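Side-chain contact in UDP-N-acetylglucosamine 2-epimerase (Methanocaldococcus jannaschii, PDB 4NES), which probably interconverts UDP-N-acetylglucosamine and UDP-N-acetylmannosamine by reversible epimerization at C-2 of the sugar: residues Tyr39-Asn42 against Met43-Phe47. Sequence-based numbering, arbitrary orientation.
Sequences YSEN and MDKIF. With UD1 (uridine-diphosphate-N-acetylglucosamine), chain B.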
# COMPACT_ATOMS: atom_id res chain seq x y z
N TYR A 39 -11.60 -13.22 16.57
CA TYR A 39 -12.86 -13.98 16.63
C TYR A 39 -13.05 -14.67 17.97
O TYR A 39 -14.19 -14.93 18.37
CB TYR A 39 -12.91 -15.02 15.50
CG TYR A 39 -11.60 -15.74 15.32
CD1 TYR A 39 -11.30 -16.87 16.05
CD2 TYR A 39 -10.64 -15.25 14.45
CE1 TYR A 39 -10.08 -17.51 15.91
CE2 TYR A 39 -9.42 -15.88 14.30
CZ TYR A 39 -9.15 -17.01 15.02
OH TYR A 39 -7.94 -17.64 14.89
N SER A 40 -11.96 -14.98 18.67
CA SER A 40 -12.07 -15.58 19.99
C SER A 40 -12.84 -14.61 20.89
O SER A 40 -12.64 -13.40 20.79
CB SER A 40 -10.69 -15.86 20.59
OG SER A 40 -9.99 -16.82 19.82
N GLU A 41 -13.73 -15.13 21.73
CA GLU A 41 -14.60 -14.26 22.52
C GLU A 41 -13.85 -13.26 23.39
O GLU A 41 -14.23 -12.09 23.48
CB GLU A 41 -15.59 -15.09 23.34
CG GLU A 41 -16.67 -15.72 22.47
CD GLU A 41 -17.73 -16.47 23.25
OE1 GLU A 41 -17.64 -16.49 24.50
OE2 GLU A 41 -18.64 -17.03 22.62
N ASN A 42 -12.76 -13.71 24.01
CA ASN A 42 -11.95 -12.81 24.83
C ASN A 42 -11.05 -11.83 24.05
O ASN A 42 -10.32 -11.06 24.66
CB ASN A 42 -11.12 -13.59 25.87
CG ASN A 42 -10.21 -14.63 25.25
OD1 ASN A 42 -9.90 -14.58 24.06
ND2 ASN A 42 -9.76 -15.57 26.06
N MSE A 43 -11.10 -11.89 22.71
CA MSE A 43 -10.38 -10.95 21.86
C MSE A 43 -11.32 -10.00 21.13
O MSE A 43 -10.88 -9.09 20.42
CB MSE A 43 -9.53 -11.70 20.83
CG MSE A 43 -8.43 -12.55 21.45
SE MSE A 43 -7.13 -11.54 22.48
CE MSE A 43 -6.19 -10.66 21.03
N ASP A 44 -12.62 -10.20 21.29
CA ASP A 44 -13.58 -9.56 20.40
C ASP A 44 -14.93 -9.28 21.06
O ASP A 44 -15.22 -8.14 21.43
CB ASP A 44 -13.75 -10.42 19.14
CG ASP A 44 -14.85 -9.92 18.25
OD1 ASP A 44 -14.89 -8.71 17.97
OD2 ASP A 44 -15.68 -10.75 17.83
N LYS A 45 -15.73 -10.33 21.23
CA LYS A 45 -17.06 -10.23 21.84
C LYS A 45 -17.05 -9.48 23.17
O LYS A 45 -17.90 -8.62 23.41
CB LYS A 45 -17.65 -11.63 22.04
CG LYS A 45 -19.04 -11.65 22.66
CD LYS A 45 -19.55 -13.09 22.76
CE LYS A 45 -20.74 -13.19 23.69
NZ LYS A 45 -21.41 -14.51 23.59
N ILE A 46 -16.05 -9.76 24.01
CA ILE A 46 -16.01 -9.14 25.33
C ILE A 46 -15.90 -7.62 25.24
O ILE A 46 -16.40 -6.90 26.11
CB ILE A 46 -14.90 -9.76 26.22
CG1 ILE A 46 -15.04 -9.30 27.68
CG2 ILE A 46 -13.50 -9.44 25.69
CD1 ILE A 46 -14.27 -10.18 28.68
N PHE A 47 -15.26 -7.11 24.19
CA PHE A 47 -15.10 -5.68 24.04
C PHE A 47 -16.36 -5.01 23.54
O PHE A 47 -16.70 -3.92 23.99
CB PHE A 47 -13.88 -5.38 23.16
CG PHE A 47 -12.63 -5.92 23.75
CD1 PHE A 47 -12.05 -5.29 24.84
CD2 PHE A 47 -12.08 -7.10 23.29
CE1 PHE A 47 -10.91 -5.80 25.44
CE2 PHE A 47 -10.95 -7.62 23.87
CZ PHE A 47 -10.37 -6.97 24.96
C1' UD1 B . -2.84 -8.65 15.11
C2' UD1 B . -2.18 -7.46 14.47
C3' UD1 B . -1.37 -6.73 15.42
C4' UD1 B . -2.09 -6.34 16.64
C5' UD1 B . -2.81 -7.54 17.22
C6' UD1 B . -3.71 -7.17 18.34
C7' UD1 B . -1.67 -7.81 11.98
C8' UD1 B . -0.68 -8.31 10.97
N2' UD1 B . -1.29 -7.92 13.37
O1' UD1 B . -1.86 -9.52 15.55
O3' UD1 B . -0.84 -5.55 14.78
O4' UD1 B . -1.21 -5.80 17.60
O5' UD1 B . -3.62 -8.17 16.25
O6' UD1 B . -3.85 -8.13 19.32
O7' UD1 B . -2.75 -7.34 11.63
N1 UD1 B . -5.68 -15.97 17.25
C2 UD1 B . -6.64 -16.59 17.93
N3 UD1 B . -7.83 -16.01 18.12
C4 UD1 B . -8.09 -14.79 17.62
C5 UD1 B . -7.11 -14.11 16.91
C6 UD1 B . -5.88 -14.73 16.74
O2 UD1 B . -6.45 -17.70 18.40
O4 UD1 B . -9.31 -14.21 17.83
C1B UD1 B . -4.35 -16.59 17.05
C2B UD1 B . -4.27 -17.50 15.88
O2' UD1 B . -3.41 -18.57 16.18
C3B UD1 B . -3.69 -16.67 14.86
C4B UD1 B . -2.73 -15.84 15.63
O4B UD1 B . -3.34 -15.60 16.88
O3B UD1 B . -3.08 -17.37 13.80
C5B UD1 B . -2.42 -14.55 14.97
O5B UD1 B . -3.53 -13.78 14.61
PA UD1 B . -3.36 -12.53 13.69
O1A UD1 B . -2.78 -12.98 12.38
O2A UD1 B . -4.69 -11.87 13.53
O3A UD1 B . -2.30 -11.58 14.33
PB UD1 B . -2.17 -11.04 15.83
O1B UD1 B . -0.94 -11.64 16.42
O2B UD1 B . -3.45 -11.24 16.59
O HOH W 1 -15.97 -13.06 19.35
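E41, in a type I beta turn over S40-M43, and K45, in the first turn of helix 45-50, lie side by side, pointing the same way. K45 is extended throughout, its CG anti to the backbone N (chi1 -180°), and its CD rests on E41 CG at 3.9 Å. Long charged chains suit this exposed side, where the salt bridge from E41 OE2 to K45 NZ, long at 3.9 Å, adds only loose attraction. The backbone does the tighter work: E41 O accepts from I46 N at 3.0 Å and weakly from D44 N, while S40 O receives M43 N at 2.9 Å. N42 has CG between its backbone N and carbonyl carbon (chi1 58°), which brings OD1 to 3.6 Å from M43 CG; a short polar chain suits this partly exposed corner. Selenomethionine replaces methionine at buried M43, whose bendable apolar chain packs on R10 and P268. At the turn's start, S40 OG accepts from uracil N3 of UD1, and Y39, its OH bonded to S64, sets a ring face against the base. The backbone N-H groups of Y39 and S40 both donate to O4, probably favouring uracil over cytosine; UD1, near a separate UDP touching F47, is probably allosteric, as in bacterial relatives.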